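Local structure of glycine cleavage system H protein (Mycobacterium tuberculosis, 3IFT) at residues A[97-100]-A[101-104]; A[129-133]-A[134-138]. The protein probably shuttles the methylamine group of glycine from the P protein to the T protein of the glycine cleavage system on a covalently bound lipoyl cofactor. All blocks are in the same frame, centred on the assembly; numbering follows the deposited sequence.

Contact 1: A[97-100]-A[101-104]; sequences PQLV and NSDP
Ser102 holds OG between its backbone N and its carbonyl carbon (chi1 60°), which turns the hydroxyl back over the preceding turn to Gln98 O. Gln98 O is thereby gripped twice by one residue: Ser102 N comes in nearly in line with the C=O bond at 2.7 Å, while Ser102 OG donates from a position bent well off that line, 3.2 Å from Gln98 O. The same OG rests 3.3 Å from Leu99 CA.

Asn101 has CG beside its own N (chi1 -57°), which places its amide beside Gln98, with Asn101 OD1 3.4 Å from Gln98 CG. The two amide planes stand 76° apart, so they do not stack. The polar end of Asn101 is engaged elsewhere: OD1 accepts from Val48 N, and ND2 donates to Gly46 O and Gln42 OE1.

Leu99 to Ser102 form the single-turn helix 99-102 of the lipoyl-binding region, and the side chain of Asn101 lies about 9 Å from that of Lys73, the predicted lipoylation site, which is unmodified here. At the end of the turn Asp103 leaves helical geometry, yet its N still donates to Leu99 O at 2.7 Å, from above the carbonyl plane. Pro104 follows with CB 3.2 Å from Val100 O; its ring nitrogen has no hydrogen to offer that carbonyl.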
ATOM      1  N   PRO A  97      -7.555   6.153  11.820  1.00 12.27           N
ATOM      2  CA  PRO A  97      -7.457   5.822  10.395  1.00 12.21           C
ATOM      3  C   PRO A  97      -6.941   6.998   9.551  1.00 12.85           C
ATOM      4  O   PRO A  97      -6.296   6.779   8.516  1.00 12.10           O
ATOM      5  CB  PRO A  97      -8.904   5.424  10.029  1.00 12.21           C
ATOM      6  CG  PRO A  97      -9.787   6.031  11.139  1.00 12.09           C
ATOM      7  CD  PRO A  97      -8.919   5.895  12.354  1.00 13.41           C
ATOM      8  N   GLN A  98      -7.164   8.236  10.007  1.00 12.22           N
ATOM      9  CA  GLN A  98      -6.694   9.384   9.246  1.00 12.79           C
ATOM     10  C   GLN A  98      -5.181   9.532   9.234  1.00 11.25           C
ATOM     11  O   GLN A  98      -4.673  10.383   8.556  1.00 11.21           O
ATOM     12  CB  GLN A  98      -7.339  10.682   9.716  1.00 13.28           C
ATOM     13  CG  GLN A  98      -8.769  10.829   9.200  1.00 18.39           C
ATOM     14  CD  GLN A  98      -9.438  12.096   9.696  1.00 18.99           C
ATOM     15  OE1 GLN A  98      -8.768  13.095   9.964  1.00 22.23           O
ATOM     16  NE2 GLN A  98     -10.740  12.045   9.859  1.00 21.90           N
ATOM     17  N   LEU A  99      -4.463   8.693   9.953  1.00 10.88           N
ATOM     18  CA  LEU A  99      -3.017   8.538   9.719  1.00 10.48           C
ATOM     19  C   LEU A  99      -2.714   8.255   8.264  1.00 10.19           C
ATOM     20  O   LEU A  99      -1.666   8.649   7.746  1.00 10.20           O
ATOM     21  CB  LEU A  99      -2.435   7.417  10.577  1.00 11.02           C
ATOM     22  CG  LEU A  99      -2.335   7.726  12.070  1.00 11.39           C
ATOM     23  CD1 LEU A  99      -1.995   6.468  12.836  1.00 11.52           C
ATOM     24  CD2 LEU A  99      -1.287   8.820  12.301  1.00  9.88           C
ATOM     25  N   VAL A 100      -3.602   7.517   7.617  1.00 10.60           N
ATOM     26  CA  VAL A 100      -3.467   7.236   6.184  1.00  9.74           C
ATOM     27  C   VAL A 100      -3.456   8.549   5.408  1.00  9.52           C
ATOM     28  O   VAL A 100      -2.637   8.772   4.510  1.00  8.77           O
ATOM     29  CB  VAL A 100      -4.611   6.303   5.717  1.00  9.82           C
ATOM     30  CG1 VAL A 100      -4.529   6.049   4.227  1.00 10.88           C
ATOM     31  CG2 VAL A 100      -4.542   4.979   6.461  1.00  9.54           C
ATOM     32  N   ASN A 101      -4.335   9.459   5.798  1.00  9.37           N
ATOM     33  CA  ASN A 101      -4.378  10.790   5.171  1.00  9.75           C
ATOM     34  C   ASN A 101      -3.254  11.702   5.618  1.00 10.50           C
ATOM     35  O   ASN A 101      -2.653  12.402   4.825  1.00 10.93           O
ATOM     36  CB  ASN A 101      -5.670  11.498   5.558  1.00  9.57           C
ATOM     37  CG  ASN A 101      -6.867  10.743   5.192  1.00  9.86           C
ATOM     38  OD1 ASN A 101      -7.570  10.216   6.062  1.00 10.33           O
ATOM     39  ND2 ASN A 101      -7.184  10.723   3.898  1.00  9.32           N
ATOM     40  N   SER A 102      -2.976  11.729   6.912  1.00 11.28           N
ATOM     41  CA  SER A 102      -1.976  12.701   7.405  1.00 12.56           C
ATOM     42  C   SER A 102      -0.584  12.233   7.107  1.00 11.76           C
ATOM     43  O   SER A 102       0.335  13.038   6.961  1.00 11.02           O
ATOM     44  CB  SER A 102      -2.098  12.881   8.909  1.00 12.59           C
ATOM     45  OG  SER A 102      -1.867  11.616   9.547  1.00 16.85           O
ATOM     46  N   ASP A 103      -0.390  10.928   7.034  1.00 10.69           N
ATOM     47  CA  ASP A 103       0.974  10.478   6.880  1.00 10.47           C
ATOM     48  C   ASP A 103       1.034   9.193   6.054  1.00 10.00           C
ATOM     49  O   ASP A 103       1.469   8.159   6.538  1.00  9.51           O
ATOM     50  CB  ASP A 103       1.609  10.348   8.266  1.00 10.70           C
ATOM     51  CG  ASP A 103       3.087  10.100   8.206  1.00 13.04           C
ATOM     52  OD1 ASP A 103       3.721  10.378   7.157  1.00 17.38           O
ATOM     53  OD2 ASP A 103       3.604   9.579   9.209  1.00 15.05           O
ATOM     54  N   PRO A 104       0.602   9.283   4.790  1.00  9.42           N
ATOM     55  CA  PRO A 104       0.326   8.090   3.975  1.00  9.61           C
ATOM     56  C   PRO A 104       1.510   7.164   3.799  1.00  9.13           C
ATOM     57  O   PRO A 104       1.329   5.970   3.676  1.00  9.83           O
ATOM     58  CB  PRO A 104      -0.087   8.679   2.621  1.00  9.45           C
ATOM     59  CG  PRO A 104       0.397  10.082   2.645  1.00  9.26           C
ATOM     60  CD  PRO A 104       0.314  10.525   4.045  1.00  9.18           C
TER

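Contact 2: A[129-133]-A[134-138]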
ATOM      1  N   THR A 129       7.349  -6.016 -11.190  1.00 16.57           N
ATOM      2  CA  THR A 129       6.009  -5.721 -11.628  1.00 16.22           C
ATOM      3  C   THR A 129       5.578  -4.312 -11.175  1.00 15.24           C
ATOM      4  O   THR A 129       4.526  -3.850 -11.598  1.00 15.05           O
ATOM      5  CB  THR A 129       4.975  -6.714 -11.053  1.00 16.14           C
ATOM      6  OG1 THR A 129       5.079  -6.722  -9.614  1.00 14.92           O
ATOM      7  CG2 THR A 129       5.195  -8.157 -11.624  1.00 18.45           C
ATOM      8  N   LEU A 130       6.347  -3.647 -10.312  1.00 14.46           N
ATOM      9  CA  LEU A 130       5.859  -2.405  -9.690  1.00 14.00           C
ATOM     10  C   LEU A 130       6.424  -1.183 -10.377  1.00 13.79           C
ATOM     11  O   LEU A 130       7.425  -1.265 -11.073  1.00 13.93           O
ATOM     12  CB  LEU A 130       6.168  -2.349  -8.193  1.00 14.12           C
ATOM     13  CG  LEU A 130       5.738  -3.562  -7.380  1.00 13.72           C
ATOM     14  CD1 LEU A 130       6.169  -3.401  -5.954  1.00 12.12           C
ATOM     15  CD2 LEU A 130       4.224  -3.838  -7.496  1.00 12.58           C
ATOM     16  N   LEU A 131       5.772  -0.060 -10.168  1.00 12.23           N
ATOM     17  CA  LEU A 131       6.186   1.195 -10.771  1.00 12.26           C
ATOM     18  C   LEU A 131       7.155   1.917  -9.856  1.00 13.15           C
ATOM     19  O   LEU A 131       7.104   1.797  -8.616  1.00 11.27           O
ATOM     20  CB  LEU A 131       4.971   2.086 -10.998  1.00 12.13           C
ATOM     21  CG  LEU A 131       3.786   1.451 -11.707  1.00 11.23           C
ATOM     22  CD1 LEU A 131       2.594   2.341 -11.507  1.00 10.12           C
ATOM     23  CD2 LEU A 131       4.051   1.144 -13.228  1.00 14.76           C
ATOM     24  N   ASP A 132       8.048   2.671 -10.463  1.00 13.50           N
ATOM     25  CA  ASP A 132       8.888   3.550  -9.698  1.00 14.49           C
ATOM     26  C   ASP A 132       8.162   4.881  -9.552  1.00 13.76           C
ATOM     27  O   ASP A 132       7.043   5.071 -10.086  1.00 12.69           O
ATOM     28  CB  ASP A 132      10.333   3.643 -10.243  1.00 15.61           C
ATOM     29  CG  ASP A 132      10.440   4.286 -11.620  1.00 18.24           C
ATOM     30  OD1 ASP A 132       9.444   4.820 -12.148  1.00 17.32           O
ATOM     31  OD2 ASP A 132      11.561   4.243 -12.179  1.00 23.49           O
ATOM     32  N   ALA A 133       8.737   5.771  -8.770  1.00 13.31           N
ATOM     33  CA  ALA A 133       8.058   7.024  -8.441  1.00 14.14           C
ATOM     34  C   ALA A 133       7.679   7.770  -9.719  1.00 14.42           C
ATOM     35  O   ALA A 133       6.608   8.350  -9.836  1.00 11.95           O
ATOM     36  CB  ALA A 133       8.940   7.890  -7.567  1.00 14.07           C
ATOM     37  N   GLU A 134       8.595   7.745 -10.677  1.00 15.40           N
ATOM     38  CA  GLU A 134       8.466   8.530 -11.878  1.00 16.56           C
ATOM     39  C   GLU A 134       7.330   7.963 -12.724  1.00 15.38           C
ATOM     40  O   GLU A 134       6.486   8.711 -13.227  1.00 15.63           O
ATOM     41  CB  GLU A 134       9.790   8.460 -12.650  1.00 17.26           C
ATOM     42  CG  GLU A 134      10.075   9.640 -13.526  1.00 22.89           C
ATOM     43  CD  GLU A 134      11.239   9.365 -14.495  1.00 26.87           C
ATOM     44  OE1 GLU A 134      12.314   8.916 -14.031  1.00 30.27           O
ATOM     45  OE2 GLU A 134      11.050   9.575 -15.712  1.00 32.12           O
ATOM     46  N   ALA A 135       7.310   6.643 -12.859  1.00 13.85           N
ATOM     47  CA  ALA A 135       6.246   5.969 -13.575  1.00 13.89           C
ATOM     48  C   ALA A 135       4.905   6.161 -12.849  1.00 12.54           C
ATOM     49  O   ALA A 135       3.865   6.380 -13.475  1.00 12.84           O
ATOM     50  CB  ALA A 135       6.549   4.483 -13.725  1.00 14.77           C
ATOM     51  N   TYR A 136       4.909   6.082 -11.539  1.00 11.27           N
ATOM     52  CA  TYR A 136       3.682   6.358 -10.824  1.00 11.38           C
ATOM     53  C   TYR A 136       3.170   7.773 -11.097  1.00 11.25           C
ATOM     54  O   TYR A 136       2.035   7.952 -11.489  1.00 10.99           O
ATOM     55  CB  TYR A 136       3.829   6.111  -9.342  1.00 10.12           C
ATOM     56  CG  TYR A 136       2.546   6.369  -8.628  1.00  9.94           C
ATOM     57  CD1 TYR A 136       1.392   5.616  -8.913  1.00  8.44           C
ATOM     58  CD2 TYR A 136       2.465   7.348  -7.677  1.00  6.95           C
ATOM     59  CE1 TYR A 136       0.241   5.855  -8.282  1.00  7.68           C
ATOM     60  CE2 TYR A 136       1.293   7.608  -7.034  1.00  9.29           C
ATOM     61  CZ  TYR A 136       0.188   6.866  -7.317  1.00  7.89           C
ATOM     62  OH  TYR A 136      -0.987   7.143  -6.634  1.00  9.68           O
ATOM     63  N   ARG A 137       3.999   8.774 -10.875  1.00 11.97           N
ATOM     64  CA  ARG A 137       3.631  10.155 -11.220  1.00 12.88           C
ATOM     65  C   ARG A 137       3.036  10.239 -12.624  1.00 13.82           C
ATOM     66  O   ARG A 137       1.985  10.857 -12.838  1.00 14.09           O
ATOM     67  CB  ARG A 137       4.853  11.055 -11.133  1.00 13.56           C
ATOM     68  CG  ARG A 137       4.655  12.516 -11.605  1.00 14.44           C
ATOM     69  CD  ARG A 137       3.932  13.376 -10.560  1.00 18.31           C
ATOM     70  NE  ARG A 137       4.737  13.556  -9.352  1.00 17.51           N
ATOM     71  CZ  ARG A 137       4.266  13.943  -8.168  1.00 16.63           C
ATOM     72  NH1 ARG A 137       2.969  14.212  -7.992  1.00 16.44           N
ATOM     73  NH2 ARG A 137       5.102  14.058  -7.146  1.00 17.17           N
ATOM     74  N   GLY A 138       3.713   9.606 -13.567  1.00 14.49           N
ATOM     75  CA  GLY A 138       3.306   9.565 -14.956  1.00 15.02           C
ATOM     76  C   GLY A 138       1.878   9.133 -15.155  1.00 15.86           C
ATOM     77  O   GLY A 138       1.192   9.671 -16.020  1.00 14.92           O
TER
HETATM   78  O   HOH W   1      12.692   6.817 -12.794  1.00 38.94           O
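Asp132 reaches forward to Ala135 N through OD1, at 2.9 Å and with an N-H...O angle of 164°. Its CG sits between the backbone N and the carbonyl carbon (chi1 66°), a conformation that carries the carboxylate forward to the first turn of the helix. OD1 also lies against the methyl group of Ala135, 3.3 Å from Ala135 CB. The other carboxylate oxygen, OD2, accepts from a water that also donates to Glu134 OE1. Glu134 has CG anti to its backbone N (chi1 -153°) and its chain extended beyond, which carries OE1 out to this shared water. The water spans the gap between two acidic groups that do not touch, which would probably soften any repulsion between them.

Leu131 points its CB at the helix and packs there against Ala135 CB at 4.0 Å. One branch of the leucine, CD1, meets the ring of Tyr136 at its edge, near the ring plane, 4.3 Å from Tyr136 CD1. The tyrosine is buried and reaches away from the turn: its ring stacks on Tyr18, and its hydroxyl is hydrogen-bonded to His22 and Thr38. The guanidinium group of Arg137 donates to Ser10 O, joining the helix to the N-terminal segment.

Beneath these side chains the backbone takes up helical bonding, with Tyr136 N donating to Asp132 O and Arg137 N to Ala133 O, each at 2.8 Å. An aspartate N-cap, accepting through its side chain from the amide three residues ahead, thus begins helix 133-139, the last helix of this H protein.

From the N terminus the chain first builds most of its strands and the predicted lipoyl attachment site, then reaches contact 1, a single turn between helix 92-95 and strand 111-114. Only after helix 123-126 does contact 2 follow, where the chain enters helix 133-139. Each contact closes just a short local turn; they come in series, neither nesting nor crossing. The centres of contact 1 and contact 2 lie about 21 Å apart. The nearest atoms of contact 1 and contact 2 are about 9 Å apart and do not touch. Contact 1 holds a turn beside helix 39-45 and strand 48-52; contact 2 ties the C-terminal helix to strand 17-18 and the N-terminal segment.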